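DspB (Aggregatibacter actinomycetemcomitans, PDB 1YHT) probably cleaves terminal N-acetylhexosamine units from polysaccharides as a family 20 glycoside hydrolase, an activity that fits its biofilm-releasing role. Local coordinates at residues E226-N229 with P230-I234; M255-L259 with P260-A264; K335-K338 with D339-Q343. All blocks are in the same frame, centred on the assembly; numbering follows the deposited sequence.

Contact 1: residues E226-N229 with P230-I234; sequences EQIN and PNIEI
N229 and I232 close a type I beta turn, and the side chain of N229 adds an Asx turn over its first half, in the loop that leads into strand 233-236 of the TIM barrel. Two backbone N-H groups supply the polar part. I232 N donates to N229 O at 3.1 Å and nearly straight (167°), the i to i+3 bond characteristic of the turn. N231 N donates to N229 OD1 at 2.9 Å, reaching that oxygen from above the amide's carbonyl plane, 49° out of it. The reach is set by the side-chain torsion: with chi1 at -179°, CG of N229 swings beside its own carbonyl carbon and OD1 hangs over the following peptides. P230, which has no N-H to offer, lies between the acceptor residue N229 and the first donor, N231.

A water adds a third polar link. It accepts from N229 ND2 at 3.1 Å and donates to N231 OD1 at 3.2 Å; with OD1 on N231 N and ND2 on the water, both ends of the N229 amide are engaged. ND2 also bonds to S203 OG, and N229 N to N200 OD1, which ties the turn to helix 192-208.

The apolar part lies on the side chains of I228, N229 and I232, with I232 also resting on T213 and M215 of strand 212-216. I228 and I232 cross at about a right angle, I228 CG2 meeting I232 CD1 at 3.9 Å. The same methyl, I232 CD1, also packs against N229 CB at 3.8 Å.

Contact 2: residues M255-L259 with P260-A264; sequences MRVSL and PELLA
From V257 to L259 the backbone passes from an extended loop into helix 259-264, and the first helical bonds run from L262 N to S258 O (3.1 Å) and from L263 N to L259 O (3.0 Å). S258 is the N-cap, and with E261 it makes a capping box, reciprocal bonds between two residues three apart. S258 OG accepts from E261 N at 3.0 Å; a chi1 of 74° sets the hydroxyl between the serine's backbone N and carbonyl carbon, where it faces the open first turn. In return S258 N donates to E261 OE1 at 2.8 Å, almost perfectly straight at 178°. The donor meets that oxygen on its anti side, 30° out of the carboxylate plane. E261 spans the gap with its chain extended beyond CG.

A water holds the same oxygen a second time: it donates to E261 OE1 and to R256 O, the latter at 2.6 Å. The carboxylate end is thus fixed to the loop on two counts, and its negative charge at the helix start would probably suit the helix dipole.

Flanking the box, V257 and L262 form a hydrophobic staple, the residue before the cap against the fourth after it. Their side chains cross at about a right angle, while V257 CG2 touches E261 CB, those two side chains passing in opposite directions. Y236 of strand 233-236 and V269 of strand 269-271 lie against L262 and L259, seating the short helix on the barrel, while W307 covers S258, L259 and P260. Packing is tight at both leucine contacts: V257 CG1 to L262 CD2 and L259 CD2 to L263 CD1 are each 3.4 Å.

Contact 3: residues K335-K338 with D339-Q343; sequences KALK and DETIQ
L337 and I342 pack obliquely across the start of helix 339-358, L337 CD1 lying 3.9 Å from I342 CG1. The other branch of L337 is used as well: CD2 touches T341 CG2 at 3.9 Å, the two side chains crossing at about a right angle. T341 can serve two neighbours because its chi1 of -60° turns CG2 toward the leucine and leaves OG1 beside the backbone N. There OG1 pairs at 2.9 Å with a water that accepts from K338 N at 3.0 Å, so the N-cap N-H reaches the third helical residue through a solvent molecule.

K338 is that N-cap, and its carbonyl starts the helix by accepting from I342 N at 3.0 Å, nearly linear at 165°. With L337 before the cap and I342 four residues after it, the apolar pair fits a hydrophobic staple on the last helix of the TIM barrel. F287 of helix 287-301 also lies against L337 and T341.

D339 has a chi1 of 56°, which folds its carboxylate back over the helix start. OD1 accepts from E340 N at 2.7 Å, from above the carboxylate plane and distinctly bent, the donor being the very next N-H; OD2 accepts from S31 N, just before helix 32-44.

Along the chain the three contacts come in series, none nested in or crossing another. Contact 1 closes the loop between the neighbouring parallel strands 212-216 and 233-236 and so turns the chain back into the barrel. Contact 2 follows, closing the join between helices 246-255 and 259-264 ahead of strand 269-271. Their centres are 12 Å apart and they touch, I234 CG2 lying 4.2 Å from L262 CD1, so strand 233-236 meets the short helix directly. Contact 3, after strand 324-329, starts the final helix on the opposite side of the chain's centre, about 36 Å from both others between centres, and borders helices 32-44 and 287-301.

Contact 1: residues E226-N229 with P230-I234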
ATOM      1  N   GLU A 226     -15.972  -1.972  15.708  1.00 13.59           N
ATOM      2  CA  GLU A 226     -16.326  -0.853  16.522  1.00 13.24           C
ATOM      3  C   GLU A 226     -15.292  -0.591  17.613  1.00 12.57           C
ATOM      4  O   GLU A 226     -15.355   0.457  18.217  1.00 11.63           O
ATOM      5  CB  GLU A 226     -17.718  -1.049  17.124  1.00 14.69           C
ATOM      6  CG  GLU A 226     -18.809  -1.285  16.071  1.00 17.05           C
ATOM      7  CD  GLU A 226     -20.136  -1.734  16.651  1.00 20.71           C
ATOM      8  OE1 GLU A 226     -20.284  -2.920  17.057  1.00 20.61           O
ATOM      9  OE2 GLU A 226     -21.021  -0.868  16.722  1.00 25.07           O
ATOM     10  N   GLN A 227     -14.324  -1.500  17.822  1.00 11.16           N
ATOM     11  CA  GLN A 227     -13.202  -1.289  18.770  1.00 11.72           C
ATOM     12  C   GLN A 227     -12.001  -0.542  18.148  1.00 12.03           C
ATOM     13  O   GLN A 227     -11.085  -0.141  18.826  1.00 12.41           O
ATOM     14  CB  GLN A 227     -12.693  -2.649  19.272  1.00 11.90           C
ATOM     15  CG  GLN A 227     -13.735  -3.471  20.029  1.00 13.04           C
ATOM     16  CD  GLN A 227     -13.361  -4.936  20.170  1.00 12.74           C
ATOM     17  OE1 GLN A 227     -12.234  -5.256  20.496  1.00 11.24           O
ATOM     18  NE2 GLN A 227     -14.306  -5.831  19.887  1.00  9.01           N
ATOM     19  N   ILE A 228     -12.031  -0.367  16.838  1.00 12.94           N
ATOM     20  CA  ILE A 228     -10.939   0.269  16.083  1.00 14.19           C
ATOM     21  C   ILE A 228     -11.020   1.755  16.298  1.00 12.31           C
ATOM     22  O   ILE A 228     -12.119   2.299  16.358  1.00 10.96           O
ATOM     23  CB  ILE A 228     -11.104  -0.088  14.535  1.00 14.22           C
ATOM     24  CG1 ILE A 228     -10.490  -1.439  14.270  1.00 17.95           C
ATOM     25  CG2 ILE A 228     -10.498   0.943  13.618  1.00 18.42           C
ATOM     26  CD1 ILE A 228      -8.952  -1.392  14.121  1.00 22.34           C
ATOM     27  N   ASN A 229      -9.860   2.385  16.446  1.00 10.71           N
ATOM     28  CA  ASN A 229      -9.721   3.840  16.473  1.00 10.95           C
ATOM     29  C   ASN A 229     -10.519   4.411  15.317  1.00 10.32           C
ATOM     30  O   ASN A 229     -10.206   4.133  14.172  1.00  9.09           O
ATOM     31  CB  ASN A 229      -8.216   4.222  16.309  1.00 10.86           C
ATOM     32  CG  ASN A 229      -7.936   5.742  16.353  1.00 11.56           C
ATOM     33  OD1 ASN A 229      -8.838   6.547  16.296  1.00 12.02           O
ATOM     34  ND2 ASN A 229      -6.646   6.116  16.444  1.00 10.68           N
ATOM     35  N   PRO A 230     -11.545   5.213  15.609  1.00 10.77           N
ATOM     36  CA  PRO A 230     -12.355   5.651  14.484  1.00 10.84           C
ATOM     37  C   PRO A 230     -11.674   6.660  13.597  1.00 10.40           C
ATOM     38  O   PRO A 230     -12.246   7.010  12.590  1.00 10.26           O
ATOM     39  CB  PRO A 230     -13.584   6.270  15.140  1.00 11.72           C
ATOM     40  CG  PRO A 230     -13.122   6.741  16.509  1.00 11.63           C
ATOM     41  CD  PRO A 230     -12.000   5.780  16.893  1.00 12.18           C
ATOM     42  N   ASN A 231     -10.494   7.161  13.993  1.00  8.73           N
ATOM     43  CA  ASN A 231      -9.727   8.046  13.133  1.00  9.61           C
ATOM     44  C   ASN A 231      -8.866   7.308  12.074  1.00  9.91           C
ATOM     45  O   ASN A 231      -8.295   7.945  11.169  1.00  8.61           O
ATOM     46  CB  ASN A 231      -8.817   8.971  13.951  1.00  8.09           C
ATOM     47  CG  ASN A 231      -9.594  10.040  14.733  1.00 10.52           C
ATOM     48  OD1 ASN A 231      -9.144  10.480  15.810  1.00 16.70           O
ATOM     49  ND2 ASN A 231     -10.731  10.465  14.210  1.00 12.13           N
ATOM     50  N   ILE A 232      -8.759   5.993  12.187  1.00  9.92           N
ATOM     51  CA  ILE A 232      -7.943   5.264  11.206  1.00 10.39           C
ATOM     52  C   ILE A 232      -8.701   5.356   9.896  1.00 10.43           C
ATOM     53  O   ILE A 232      -9.959   5.241   9.868  1.00 10.23           O
ATOM     54  CB  ILE A 232      -7.722   3.804  11.573  1.00 10.85           C
ATOM     55  CG1 ILE A 232      -6.826   3.700  12.809  1.00 12.08           C
ATOM     56  CG2 ILE A 232      -7.074   3.032  10.348  1.00 11.98           C
ATOM     57  CD1 ILE A 232      -6.787   2.245  13.433  1.00 11.52           C
ATOM     58  N   GLU A 233      -7.960   5.637   8.825  1.00 10.13           N
ATOM     59  CA  GLU A 233      -8.564   5.856   7.514  1.00 10.01           C
ATOM     60  C   GLU A 233      -8.394   4.613   6.662  1.00  9.92           C
ATOM     61  O   GLU A 233      -7.314   4.035   6.629  1.00 11.04           O
ATOM     62  CB  GLU A 233      -7.986   7.110   6.842  1.00 10.64           C
ATOM     63  CG  GLU A 233      -8.113   8.377   7.714  1.00  9.29           C
ATOM     64  CD  GLU A 233      -7.582   9.656   7.097  1.00 11.59           C
ATOM     65  OE1 GLU A 233      -7.022   9.622   5.979  1.00 14.95           O
ATOM     66  OE2 GLU A 233      -7.705  10.727   7.749  1.00 11.75           O
ATOM     67  N   ILE A 234      -9.481   4.170   6.028  1.00  8.02           N
ATOM     68  CA  ILE A 234      -9.504   2.876   5.381  1.00  8.29           C
ATOM     69  C   ILE A 234      -9.309   2.960   3.858  1.00  8.66           C
ATOM     70  O   ILE A 234     -10.009   3.744   3.168  1.00  9.76           O
ATOM     71  CB  ILE A 234     -10.801   2.131   5.674  1.00  7.40           C
ATOM     72  CG1 ILE A 234     -11.100   2.072   7.216  1.00  7.72           C
ATOM     73  CG2 ILE A 234     -10.769   0.758   5.011  1.00  8.09           C
ATOM     74  CD1 ILE A 234      -9.911   1.791   8.065  1.00  8.11           C
TER
HETATM   75  O   HOH W   1      -6.379   9.160  16.571  1.00 17.37           O

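Contact 2: residues M255-L259 with P260-A264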
ATOM      1  N   MET A 255     -19.072 -11.879   7.267  1.00 21.26           N
ATOM      2  CA  MET A 255     -18.305 -11.555   8.455  1.00 20.82           C
ATOM      3  C   MET A 255     -17.733 -10.143   8.400  1.00 19.15           C
ATOM      4  O   MET A 255     -17.691  -9.450   9.380  1.00 17.35           O
ATOM      5  CB  MET A 255     -17.139 -12.506   8.539  1.00 21.82           C
ATOM      6  CG  MET A 255     -17.358 -13.755   9.327  1.00 27.25           C
ATOM      7  SD  MET A 255     -15.858 -14.776   9.206  1.00 35.51           S
ATOM      8  CE  MET A 255     -14.477 -13.648   9.508  1.00 35.70           C
ATOM      9  N   ARG A 256     -17.211  -9.760   7.243  1.00 18.08           N
ATOM     10  CA  ARG A 256     -16.532  -8.482   7.112  1.00 17.15           C
ATOM     11  C   ARG A 256     -17.513  -7.322   7.038  1.00 15.90           C
ATOM     12  O   ARG A 256     -18.674  -7.487   6.663  1.00 14.48           O
ATOM     13  CB  ARG A 256     -15.655  -8.490   5.876  1.00 16.81           C
ATOM     14  CG  ARG A 256     -14.507  -9.448   5.997  1.00 19.15           C
ATOM     15  CD  ARG A 256     -13.554  -9.322   4.854  1.00 19.52           C
ATOM     16  NE  ARG A 256     -12.439 -10.244   4.979  1.00 18.93           N
ATOM     17  CZ  ARG A 256     -11.380 -10.263   4.178  1.00 21.43           C
ATOM     18  NH1 ARG A 256     -11.272  -9.401   3.178  1.00 21.60           N
ATOM     19  NH2 ARG A 256     -10.424 -11.157   4.372  1.00 22.82           N
ATOM     20  N   VAL A 257     -17.018  -6.128   7.359  1.00 15.12           N
ATOM     21  CA  VAL A 257     -17.803  -4.913   7.192  1.00 15.76           C
ATOM     22  C   VAL A 257     -17.764  -4.434   5.697  1.00 14.31           C
ATOM     23  O   VAL A 257     -16.736  -4.462   5.036  1.00 13.99           O
ATOM     24  CB  VAL A 257     -17.338  -3.801   8.211  1.00 16.09           C
ATOM     25  CG1 VAL A 257     -16.002  -3.265   7.835  1.00 19.99           C
ATOM     26  CG2 VAL A 257     -18.296  -2.645   8.227  1.00 17.53           C
ATOM     27  N   SER A 258     -18.899  -4.006   5.183  1.00 13.38           N
ATOM     28  CA  SER A 258     -18.969  -3.399   3.840  1.00 14.07           C
ATOM     29  C   SER A 258     -18.501  -1.936   3.889  1.00 13.52           C
ATOM     30  O   SER A 258     -18.426  -1.323   4.958  1.00 13.58           O
ATOM     31  CB  SER A 258     -20.419  -3.424   3.351  1.00 14.33           C
ATOM     32  OG  SER A 258     -21.171  -2.452   4.037  1.00 13.17           O
ATOM     33  N   LEU A 259     -18.208  -1.387   2.721  1.00 13.58           N
ATOM     34  CA  LEU A 259     -17.815  -0.016   2.634  1.00 13.15           C
ATOM     35  C   LEU A 259     -18.968   0.873   3.174  1.00 13.53           C
ATOM     36  O   LEU A 259     -18.712   1.756   3.983  1.00 11.65           O
ATOM     37  CB  LEU A 259     -17.350   0.335   1.211  1.00 13.53           C
ATOM     38  CG  LEU A 259     -16.943   1.793   0.988  1.00 11.36           C
ATOM     39  CD1 LEU A 259     -15.829   1.953  -0.057  1.00 12.88           C
ATOM     40  CD2 LEU A 259     -18.142   2.610   0.637  1.00 12.02           C
ATOM     41  N   PRO A 260     -20.236   0.634   2.746  1.00 13.62           N
ATOM     42  CA  PRO A 260     -21.278   1.476   3.301  1.00 13.95           C
ATOM     43  C   PRO A 260     -21.397   1.380   4.818  1.00 13.51           C
ATOM     44  O   PRO A 260     -21.690   2.365   5.461  1.00 14.90           O
ATOM     45  CB  PRO A 260     -22.548   0.963   2.611  1.00 14.37           C
ATOM     46  CG  PRO A 260     -22.020   0.380   1.271  1.00 13.90           C
ATOM     47  CD  PRO A 260     -20.763  -0.293   1.727  1.00 14.45           C
ATOM     48  N   GLU A 261     -21.201   0.193   5.367  1.00 13.86           N
ATOM     49  CA  GLU A 261     -21.244   0.018   6.819  1.00 14.38           C
ATOM     50  C   GLU A 261     -20.208   0.864   7.539  1.00 13.75           C
ATOM     51  O   GLU A 261     -20.487   1.447   8.592  1.00 13.32           O
ATOM     52  CB  GLU A 261     -21.140  -1.442   7.182  1.00 14.72           C
ATOM     53  CG  GLU A 261     -22.465  -2.149   7.012  1.00 16.21           C
ATOM     54  CD  GLU A 261     -22.349  -3.646   6.878  1.00 18.33           C
ATOM     55  OE1 GLU A 261     -21.248  -4.219   6.749  1.00 15.60           O
ATOM     56  OE2 GLU A 261     -23.416  -4.290   6.903  1.00 23.92           O
ATOM     57  N   LEU A 262     -19.028   0.988   6.932  1.00 13.84           N
ATOM     58  CA  LEU A 262     -17.966   1.825   7.456  1.00 13.00           C
ATOM     59  C   LEU A 262     -18.348   3.290   7.382  1.00 13.59           C
ATOM     60  O   LEU A 262     -18.149   4.033   8.338  1.00 13.56           O
ATOM     61  CB  LEU A 262     -16.666   1.570   6.688  1.00 12.75           C
ATOM     62  CG  LEU A 262     -15.985   0.207   6.986  1.00 12.62           C
ATOM     63  CD1 LEU A 262     -14.798  -0.027   6.058  1.00 10.84           C
ATOM     64  CD2 LEU A 262     -15.549   0.087   8.412  1.00 11.90           C
ATOM     65  N   LEU A 263     -18.920   3.688   6.241  1.00 14.10           N
ATOM     66  CA  LEU A 263     -19.364   5.085   6.046  1.00 15.27           C
ATOM     67  C   LEU A 263     -20.423   5.468   7.064  1.00 15.78           C
ATOM     68  O   LEU A 263     -20.391   6.558   7.639  1.00 15.31           O
ATOM     69  CB  LEU A 263     -19.927   5.260   4.643  1.00 15.20           C
ATOM     70  CG  LEU A 263     -18.947   5.084   3.483  1.00 14.83           C
ATOM     71  CD1 LEU A 263     -19.653   5.298   2.176  1.00 17.20           C
ATOM     72  CD2 LEU A 263     -17.752   6.008   3.603  1.00 15.24           C
ATOM     73  N   ALA A 264     -21.341   4.529   7.303  1.00 16.76           N
ATOM     74  CA  ALA A 264     -22.421   4.740   8.281  1.00 17.11           C
ATOM     75  C   ALA A 264     -21.882   4.964   9.684  1.00 18.15           C
ATOM     76  O   ALA A 264     -22.463   5.753  10.421  1.00 18.65           O
ATOM     77  CB  ALA A 264     -23.357   3.612   8.272  1.00 17.32           C
TER
HETATM   78  O   HOH W   2     -21.032  -6.746   5.738  1.00 17.33           O

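Contact 3: residues K335-K338 with D339-Q343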
ATOM      1  N   LYS A 335       7.991  -8.542 -14.425  1.00 13.19           N
ATOM      2  CA  LYS A 335       9.423  -8.756 -14.543  1.00 14.59           C
ATOM      3  C   LYS A 335      10.017  -8.407 -15.923  1.00 14.80           C
ATOM      4  O   LYS A 335      11.145  -7.955 -16.000  1.00 14.49           O
ATOM      5  CB  LYS A 335       9.799 -10.199 -14.199  1.00 16.33           C
ATOM      6  CG  LYS A 335       9.289 -11.248 -15.138  1.00 18.85           C
ATOM      7  CD  LYS A 335       9.537 -12.691 -14.593  1.00 24.69           C
ATOM      8  CE  LYS A 335       8.338 -13.267 -13.769  1.00 29.04           C
ATOM      9  NZ  LYS A 335       8.440 -14.743 -13.382  1.00 30.41           N
ATOM     10  N   ALA A 336       9.289  -8.654 -17.004  1.00 13.46           N
ATOM     11  CA  ALA A 336       9.833  -8.380 -18.323  1.00 14.01           C
ATOM     12  C   ALA A 336       9.497  -6.985 -18.821  1.00 13.94           C
ATOM     13  O   ALA A 336       9.779  -6.653 -19.963  1.00 14.62           O
ATOM     14  CB  ALA A 336       9.330  -9.437 -19.312  1.00 14.90           C
ATOM     15  N   LEU A 337       8.919  -6.135 -17.973  1.00 13.54           N
ATOM     16  CA  LEU A 337       8.624  -4.767 -18.373  1.00 12.92           C
ATOM     17  C   LEU A 337       9.529  -3.778 -17.667  1.00 13.81           C
ATOM     18  O   LEU A 337       9.834  -3.938 -16.467  1.00 13.32           O
ATOM     19  CB  LEU A 337       7.184  -4.397 -18.030  1.00 13.10           C
ATOM     20  CG  LEU A 337       5.993  -5.002 -18.768  1.00 11.65           C
ATOM     21  CD1 LEU A 337       4.739  -4.660 -17.974  1.00 12.07           C
ATOM     22  CD2 LEU A 337       5.928  -4.418 -20.157  1.00 12.04           C
ATOM     23  N   LYS A 338       9.922  -2.731 -18.393  1.00 12.53           N
ATOM     24  CA  LYS A 338      10.636  -1.633 -17.801  1.00 13.48           C
ATOM     25  C   LYS A 338       9.716  -0.645 -17.097  1.00 13.22           C
ATOM     26  O   LYS A 338       8.572  -0.431 -17.500  1.00 12.55           O
ATOM     27  CB  LYS A 338      11.407  -0.867 -18.859  1.00 14.40           C
ATOM     28  CG  LYS A 338      12.520  -1.710 -19.470  1.00 18.45           C
ATOM     29  CD  LYS A 338      13.635  -1.942 -18.429  1.00 22.40           C
ATOM     30  CE  LYS A 338      14.947  -2.363 -19.110  1.00 24.12           C
ATOM     31  NZ  LYS A 338      15.081  -3.845 -19.176  1.00 28.04           N
ATOM     32  N   ASP A 339      10.263  -0.046 -16.049  1.00 11.55           N
ATOM     33  CA  ASP A 339       9.562   0.943 -15.264  1.00 12.35           C
ATOM     34  C   ASP A 339       8.928   2.021 -16.167  1.00 12.11           C
ATOM     35  O   ASP A 339       7.745   2.293 -16.077  1.00 11.86           O
ATOM     36  CB  ASP A 339      10.485   1.504 -14.129  1.00 11.47           C
ATOM     37  CG  ASP A 339      11.781   2.089 -14.615  1.00 12.86           C
ATOM     38  OD1 ASP A 339      12.043   2.099 -15.840  1.00  9.53           O
ATOM     39  OD2 ASP A 339      12.573   2.555 -13.731  1.00 11.08           O
ATOM     40  N   GLU A 340       9.706   2.587 -17.078  1.00 11.99           N
ATOM     41  CA  GLU A 340       9.174   3.608 -17.979  1.00 13.19           C
ATOM     42  C   GLU A 340       8.046   3.099 -18.892  1.00 12.09           C
ATOM     43  O   GLU A 340       7.097   3.815 -19.141  1.00 12.17           O
ATOM     44  CB  GLU A 340      10.324   4.252 -18.775  1.00 14.14           C
ATOM     45  CG  GLU A 340       9.876   5.232 -19.824  1.00 18.58           C
ATOM     46  CD  GLU A 340       9.136   6.471 -19.308  1.00 24.98           C
ATOM     47  OE1 GLU A 340       9.023   6.712 -18.071  1.00 26.82           O
ATOM     48  OE2 GLU A 340       8.648   7.236 -20.193  1.00 31.38           O
ATOM     49  N   THR A 341       8.108   1.852 -19.352  1.00 11.84           N
ATOM     50  CA  THR A 341       7.011   1.281 -20.174  1.00 11.75           C
ATOM     51  C   THR A 341       5.734   1.206 -19.340  1.00 11.87           C
ATOM     52  O   THR A 341       4.615   1.538 -19.817  1.00 10.97           O
ATOM     53  CB  THR A 341       7.382  -0.107 -20.664  1.00 12.36           C
ATOM     54  OG1 THR A 341       8.557  -0.008 -21.449  1.00 15.64           O
ATOM     55  CG2 THR A 341       6.279  -0.788 -21.484  1.00 13.68           C
ATOM     56  N   ILE A 342       5.885   0.773 -18.094  1.00 10.75           N
ATOM     57  CA  ILE A 342       4.726   0.702 -17.194  1.00 10.24           C
ATOM     58  C   ILE A 342       4.103   2.086 -16.988  1.00 10.20           C
ATOM     59  O   ILE A 342       2.863   2.285 -17.062  1.00 10.47           O
ATOM     60  CB  ILE A 342       5.104   0.110 -15.827  1.00  9.63           C
ATOM     61  CG1 ILE A 342       5.494  -1.359 -15.987  1.00 10.37           C
ATOM     62  CG2 ILE A 342       3.898   0.286 -14.825  1.00  8.90           C
ATOM     63  CD1 ILE A 342       6.324  -1.893 -14.834  1.00  9.59           C
ATOM     64  N   GLN A 343       4.954   3.048 -16.671  1.00 10.79           N
ATOM     65  CA  GLN A 343       4.490   4.397 -16.458  1.00 10.74           C
ATOM     66  C   GLN A 343       3.774   4.964 -17.696  1.00 11.68           C
ATOM     67  O   GLN A 343       2.665   5.497 -17.580  1.00 12.36           O
ATOM     68  CB  GLN A 343       5.667   5.265 -16.068  1.00 11.09           C
ATOM     69  CG  GLN A 343       5.320   6.680 -15.618  1.00 11.60           C
ATOM     70  CD  GLN A 343       5.236   7.692 -16.769  1.00 15.02           C
ATOM     71  OE1 GLN A 343       6.041   7.689 -17.685  1.00 14.88           O
ATOM     72  NE2 GLN A 343       4.241   8.540 -16.709  1.00 10.92           N
TER
HETATM   73  O   HOH W   3       9.367  -2.821 -21.336  1.00 11.40           O